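Local coordinates for fucolectin-related protein (Streptococcus pneumoniae, PDB 2WMF) that probably hydrolyses glycosidic bonds in host blood-group carbohydrate antigens, as a family 98 glycoside hydrolase with links to fucose utilization, at residues Arg334-Ile346 with His372-Ile386. Sequence-based numbering, arbitrary orientation.
Sequences RTKAVFWNGEGRI and HILPVIHEKIDKEKI
F339 donates through N to P375 O over 2.9 Å and accepts at O from I377 N, so it bonds the two residues flanking its bridge partner V376, the pattern of parallel pairing between 337-340 and 376-377; a nearly straight bond from N341 N to I377 O continues it. Beyond the strand end, W340 NE1 lies between two carbonyls of the H378-I381 type I turn; both bonds are weak, and the one to I381 O bends to 122° at the hydrogen. With CG anti to the backbone N (chi1 -177°), the indole packs one face against the first turn of helix 383-389 through CH-pi contacts: I386 CD1 stands 3.5 Å from the centroid of its five-membered ring and K383 CB lies over the six-membered ring, while G342 CA covers the opposite face. R345 forms a side-on, two-nitrogen salt bridge with E379, NE to OE2 at 2.9 Å and NH2 to OE1 at 3.0 Å, both oxygens met from above the carboxylate plane. A water accepts from N341 ND2 and E379 N and donates to E379 OE2; N341 ND2 also bonds E188, while N341 OD1 takes I346 N. At the other end the R334 guanidinium stacks flat on H372, planes 8° apart; T284 O and a water shared with I373 O take its NH groups, Q425 binds H372 ND1, and another water donates to R334 O and bonds H372 NE2. Strand 337-340 is central, between 376-377 and 394-396, in a small parallel sheet separate from the (beta/alpha)8-type barrel.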
loop_
_atom_site.group_PDB
_atom_site.type_symbol
_atom_site.label_atom_id
_atom_site.label_comp_id
_atom_site.label_asym_id
_atom_site.label_seq_id
_atom_site.Cartn_x
_atom_site.Cartn_y
_atom_site.Cartn_z
ATOM N N ARG A 334 5.266 20.110 5.926
ATOM C CA ARG A 334 6.003 20.066 4.656
ATOM C C ARG A 334 5.147 20.504 3.451
ATOM O O ARG A 334 5.660 20.632 2.330
ATOM C CB ARG A 334 6.549 18.647 4.415
ATOM C CG ARG A 334 5.505 17.714 3.826
ATOM C CD ARG A 334 5.923 16.279 3.882
ATOM N NE ARG A 334 4.914 15.416 3.289
ATOM C CZ ARG A 334 4.970 14.087 3.236
ATOM N NH1 ARG A 334 5.981 13.435 3.778
ATOM N NH2 ARG A 334 3.992 13.441 2.608
ATOM N N THR A 335 3.848 20.718 3.677
ATOM C CA THR A 335 2.916 20.996 2.575
ATOM C C THR A 335 2.966 22.470 2.198
ATOM O O THR A 335 2.639 23.334 2.999
ATOM C CB THR A 335 1.478 20.536 2.947
ATOM O OG1 THR A 335 1.465 19.112 3.214
ATOM C CG2 THR A 335 0.496 20.822 1.823
ATOM N N LYS A 336 3.379 22.749 0.964
ATOM C CA LYS A 336 3.438 24.129 0.464
ATOM C C LYS A 336 2.187 24.582 -0.304
ATOM O O LYS A 336 1.955 25.787 -0.474
ATOM C CB LYS A 336 4.667 24.323 -0.422
ATOM C CG LYS A 336 6.012 23.871 0.168
ATOM C CD LYS A 336 6.352 24.532 1.450
ATOM C CE LYS A 336 7.678 23.946 1.959
ATOM N NZ LYS A 336 8.131 24.618 3.213
ATOM N N ALA A 337 1.421 23.630 -0.817
ATOM C CA ALA A 337 0.159 23.916 -1.502
ATOM C C ALA A 337 -0.784 22.746 -1.342
ATOM O O ALA A 337 -0.338 21.601 -1.209
ATOM C CB ALA A 337 0.382 24.155 -3.032
ATOM N N VAL A 338 -2.095 23.059 -1.341
ATOM C CA VAL A 338 -3.151 22.058 -1.423
ATOM C C VAL A 338 -4.083 22.427 -2.548
ATOM O O VAL A 338 -4.150 23.600 -2.962
ATOM C CB VAL A 338 -3.977 21.915 -0.101
ATOM C CG1 VAL A 338 -3.074 21.573 1.041
ATOM C CG2 VAL A 338 -4.816 23.178 0.224
ATOM N N PHE A 339 -4.777 21.429 -3.074
ATOM C CA PHE A 339 -5.845 21.670 -4.033
ATOM C C PHE A 339 -7.165 21.442 -3.309
ATOM O O PHE A 339 -7.433 20.328 -2.815
ATOM C CB PHE A 339 -5.747 20.757 -5.239
ATOM C CG PHE A 339 -6.797 21.054 -6.298
ATOM C CD1 PHE A 339 -6.531 21.929 -7.349
ATOM C CD2 PHE A 339 -8.064 20.516 -6.196
ATOM C CE1 PHE A 339 -7.494 22.220 -8.288
ATOM C CE2 PHE A 339 -9.047 20.818 -7.121
ATOM C CZ PHE A 339 -8.759 21.666 -8.164
ATOM N N TRP A 340 -7.980 22.492 -3.261
ATOM C CA TRP A 340 -9.325 22.448 -2.683
ATOM C C TRP A 340 -10.379 22.314 -3.767
ATOM O O TRP A 340 -10.380 23.091 -4.749
ATOM C CB TRP A 340 -9.607 23.737 -1.898
ATOM C CG TRP A 340 -10.935 23.763 -1.191
ATOM C CD1 TRP A 340 -11.493 22.770 -0.453
ATOM C CD2 TRP A 340 -11.815 24.880 -1.096
ATOM N NE1 TRP A 340 -12.697 23.183 0.078
ATOM C CE2 TRP A 340 -12.922 24.477 -0.315
ATOM C CE3 TRP A 340 -11.814 26.164 -1.658
ATOM C CZ2 TRP A 340 -13.999 25.325 -0.048
ATOM C CZ3 TRP A 340 -12.905 27.016 -1.386
ATOM C CH2 TRP A 340 -13.982 26.572 -0.607
ATOM N N ASN A 341 -11.236 21.326 -3.562
ATOM C CA ASN A 341 -12.334 20.996 -4.476
ATOM C C ASN A 341 -13.489 21.981 -4.404
ATOM O O ASN A 341 -14.515 21.753 -5.034
ATOM C CB ASN A 341 -12.914 19.615 -4.183
ATOM C CG ASN A 341 -12.251 18.495 -4.929
ATOM O OD1 ASN A 341 -11.297 18.685 -5.690
ATOM N ND2 ASN A 341 -12.803 17.306 -4.738
ATOM N N GLY A 342 -13.348 23.089 -3.687
ATOM C CA GLY A 342 -14.473 24.035 -3.473
ATOM C C GLY A 342 -14.947 24.883 -4.644
ATOM O O GLY A 342 -16.044 25.429 -4.559
ATOM N N GLU A 343 -14.147 25.022 -5.697
ATOM C CA GLU A 343 -14.521 25.805 -6.903
ATOM C C GLU A 343 -14.336 24.943 -8.164
ATOM O O GLU A 343 -13.825 25.421 -9.193
ATOM C CB GLU A 343 -13.719 27.121 -7.002
ATOM C CG GLU A 343 -13.860 27.972 -5.768
ATOM C CD GLU A 343 -12.946 29.183 -5.669
ATOM O OE1 GLU A 343 -12.202 29.548 -6.612
ATOM O OE2 GLU A 343 -12.972 29.759 -4.555
ATOM N N GLY A 344 -14.718 23.672 -8.047
ATOM C CA GLY A 344 -14.533 22.689 -9.098
ATOM C C GLY A 344 -13.626 21.587 -8.611
ATOM O O GLY A 344 -12.663 21.868 -7.922
ATOM N N ARG A 345 -13.903 20.347 -9.000
ATOM C CA ARG A 345 -13.337 19.174 -8.336
ATOM C C ARG A 345 -12.211 18.545 -9.142
ATOM O O ARG A 345 -12.156 18.647 -10.377
ATOM C CB ARG A 345 -14.415 18.132 -8.036
ATOM C CG ARG A 345 -15.521 18.679 -7.148
ATOM C CD ARG A 345 -16.879 18.037 -7.336
ATOM N NE ARG A 345 -17.846 18.830 -6.588
ATOM C CZ ARG A 345 -18.373 19.991 -6.991
ATOM N NH1 ARG A 345 -18.101 20.477 -8.202
ATOM N NH2 ARG A 345 -19.146 20.686 -6.170
ATOM N N ILE A 346 -11.297 17.907 -8.427
ATOM C CA ILE A 346 -10.151 17.246 -9.066
ATOM C C ILE A 346 -10.622 16.155 -10.068
ATOM O O ILE A 346 -9.933 15.869 -11.065
ATOM C CB ILE A 346 -9.154 16.682 -8.007
ATOM C CG1 ILE A 346 -7.815 16.356 -8.679
ATOM C CG2 ILE A 346 -9.725 15.448 -7.242
ATOM C CD1 ILE A 346 -7.078 17.563 -9.159
ATOM N N HIS A 372 5.808 15.582 -2.880
ATOM C CA HIS A 372 5.181 14.547 -2.073
ATOM C C HIS A 372 3.866 14.142 -2.750
ATOM O O HIS A 372 3.721 14.349 -3.942
ATOM C CB HIS A 372 4.949 15.053 -0.633
ATOM C CG HIS A 372 6.139 15.753 -0.055
ATOM N ND1 HIS A 372 7.240 15.063 0.399
ATOM C CD2 HIS A 372 6.412 17.071 0.112
ATOM C CE1 HIS A 372 8.164 15.931 0.791
ATOM N NE2 HIS A 372 7.682 17.157 0.652
ATOM N N ILE A 373 2.935 13.584 -1.997
ATOM C CA ILE A 373 1.515 13.540 -2.430
ATOM C C ILE A 373 0.925 14.947 -2.165
ATOM O O ILE A 373 0.939 15.442 -1.015
ATOM C CB ILE A 373 0.695 12.485 -1.661
ATOM C CG1 ILE A 373 1.099 11.071 -2.114
ATOM C CG2 ILE A 373 -0.797 12.700 -1.857
ATOM C CD1 ILE A 373 0.666 9.958 -1.131
ATOM N N LEU A 374 0.457 15.619 -3.212
ATOM C CA LEU A 374 -0.201 16.930 -3.059
ATOM C C LEU A 374 -1.627 16.685 -2.485
ATOM O O LEU A 374 -2.419 15.957 -3.085
ATOM C CB LEU A 374 -0.282 17.643 -4.404
ATOM C CG LEU A 374 0.928 18.437 -4.843
ATOM C CD1 LEU A 374 0.825 18.851 -6.317
ATOM C CD2 LEU A 374 1.037 19.711 -3.942
ATOM N N PRO A 375 -1.929 17.180 -1.278
ATOM C CA PRO A 375 -3.273 16.942 -0.730
ATOM C C PRO A 375 -4.392 17.593 -1.548
ATOM O O PRO A 375 -4.256 18.758 -2.014
ATOM C CB PRO A 375 -3.193 17.580 0.674
ATOM C CG PRO A 375 -1.727 17.638 0.997
ATOM C CD PRO A 375 -1.099 17.959 -0.333
ATOM N N VAL A 376 -5.471 16.830 -1.736
ATOM C CA VAL A 376 -6.722 17.354 -2.226
ATOM C C VAL A 376 -7.673 17.411 -1.052
ATOM O O VAL A 376 -7.866 16.403 -0.362
ATOM C CB VAL A 376 -7.317 16.513 -3.398
ATOM C CG1 VAL A 376 -8.793 16.901 -3.643
ATOM C CG2 VAL A 376 -6.522 16.732 -4.641
ATOM N N ILE A 377 -8.206 18.607 -0.802
ATOM C CA ILE A 377 -9.147 18.805 0.289
ATOM C C ILE A 377 -10.582 18.835 -0.282
ATOM O O ILE A 377 -10.879 19.528 -1.246
ATOM C CB ILE A 377 -8.852 20.113 1.069
ATOM C CG1 ILE A 377 -7.357 20.221 1.469
ATOM C CG2 ILE A 377 -9.775 20.196 2.349
ATOM C CD1 ILE A 377 -6.858 19.039 2.332
ATOM N N HIS A 378 -11.469 18.100 0.368
ATOM C CA HIS A 378 -12.850 17.925 -0.095
ATOM C C HIS A 378 -13.653 19.228 0.035
ATOM O O HIS A 378 -13.380 20.082 0.915
ATOM C CB HIS A 378 -13.480 16.816 0.736
ATOM C CG HIS A 378 -14.771 16.302 0.188
ATOM N ND1 HIS A 378 -15.991 16.870 0.502
ATOM C CD2 HIS A 378 -15.029 15.231 -0.601
ATOM C CE1 HIS A 378 -16.950 16.176 -0.104
ATOM N NE2 HIS A 378 -16.388 15.162 -0.769
ATOM N N GLU A 379 -14.654 19.394 -0.828
ATOM C CA GLU A 379 -15.484 20.590 -0.830
ATOM C C GLU A 379 -16.232 20.875 0.474
ATOM O O GLU A 379 -16.594 22.029 0.720
ATOM C CB GLU A 379 -16.511 20.504 -1.977
ATOM C CG GLU A 379 -17.557 19.444 -1.804
ATOM C CD GLU A 379 -18.175 19.015 -3.122
ATOM O OE1 GLU A 379 -19.265 19.568 -3.427
ATOM O OE2 GLU A 379 -17.598 18.156 -3.814
ATOM N N LYS A 380 -16.472 19.837 1.270
ATOM C CA LYS A 380 -17.230 19.971 2.518
ATOM C C LYS A 380 -16.404 20.611 3.647
ATOM O O LYS A 380 -16.958 21.033 4.690
ATOM C CB LYS A 380 -17.793 18.617 2.936
ATOM C CG LYS A 380 -18.961 18.163 2.092
ATOM C CD LYS A 380 -20.252 18.985 2.399
ATOM C CE LYS A 380 -21.458 18.602 1.554
ATOM N NZ LYS A 380 -21.238 18.882 0.098
ATOM N N ILE A 381 -15.087 20.697 3.447
ATOM C CA ILE A 381 -14.184 21.455 4.327
ATOM C C ILE A 381 -14.178 22.927 3.874
ATOM O O ILE A 381 -13.825 23.240 2.737
ATOM C CB ILE A 381 -12.733 20.887 4.300
ATOM C CG1 ILE A 381 -12.711 19.380 4.631
ATOM C CG2 ILE A 381 -11.834 21.684 5.274
ATOM C CD1 ILE A 381 -13.278 18.986 6.022
ATOM N N ASP A 382 -14.564 23.845 4.751
ATOM C CA ASP A 382 -14.509 25.275 4.418
ATOM C C ASP A 382 -13.105 25.815 4.207
ATOM O O ASP A 382 -12.134 25.335 4.790
ATOM C CB ASP A 382 -15.179 26.127 5.514
ATOM C CG ASP A 382 -16.637 25.800 5.730
ATOM O OD1 ASP A 382 -17.256 25.018 4.949
ATOM O OD2 ASP A 382 -17.164 26.312 6.744
ATOM N N LYS A 383 -12.990 26.855 3.389
ATOM C CA LYS A 383 -11.691 27.435 3.118
ATOM C C LYS A 383 -11.028 27.955 4.394
ATOM O O LYS A 383 -9.820 27.805 4.572
ATOM C CB LYS A 383 -11.787 28.530 2.068
ATOM C CG LYS A 383 -10.465 28.747 1.285
ATOM C CD LYS A 383 -10.664 29.687 0.089
ATOM C CE LYS A 383 -9.372 29.923 -0.722
ATOM N NZ LYS A 383 -9.695 30.580 -2.075
ATOM N N GLU A 384 -11.828 28.532 5.294
ATOM C CA GLU A 384 -11.319 29.020 6.578
ATOM C C GLU A 384 -10.670 27.900 7.376
ATOM O O GLU A 384 -9.635 28.099 8.040
ATOM C CB GLU A 384 -12.449 29.614 7.423
ATOM C CG GLU A 384 -12.421 31.112 7.542
ATOM C CD GLU A 384 -13.010 31.896 6.353
ATOM O OE1 GLU A 384 -12.649 33.107 6.229
ATOM O OE2 GLU A 384 -13.843 31.357 5.569
ATOM N N LYS A 385 -11.277 26.715 7.315
ATOM C CA LYS A 385 -10.726 25.530 7.980
ATOM C C LYS A 385 -9.378 25.101 7.370
ATOM O O LYS A 385 -8.425 24.744 8.082
ATOM C CB LYS A 385 -11.723 24.376 7.937
ATOM C CG LYS A 385 -11.333 23.166 8.790
ATOM C CD LYS A 385 -11.037 23.557 10.251
ATOM C CE LYS A 385 -10.774 22.365 11.135
ATOM N NZ LYS A 385 -9.986 22.853 12.366
ATOM N N ILE A 386 -9.283 25.177 6.047
ATOM C CA ILE A 386 -8.012 24.867 5.376
ATOM C C ILE A 386 -6.898 25.794 5.851
ATOM O O ILE A 386 -5.771 25.358 6.134
ATOM C CB ILE A 386 -8.156 24.915 3.836
ATOM C CG1 ILE A 386 -9.203 23.898 3.385
ATOM C CG2 ILE A 386 -6.789 24.670 3.154
ATOM C CD1 ILE A 386 -9.527 23.949 1.860
HETATM O O HOH W 1 1.558 14.538 1.424
HETATM O O HOH W 2 8.111 19.873 1.192
HETATM O O HOH W 3 -15.236 17.382 -3.028
#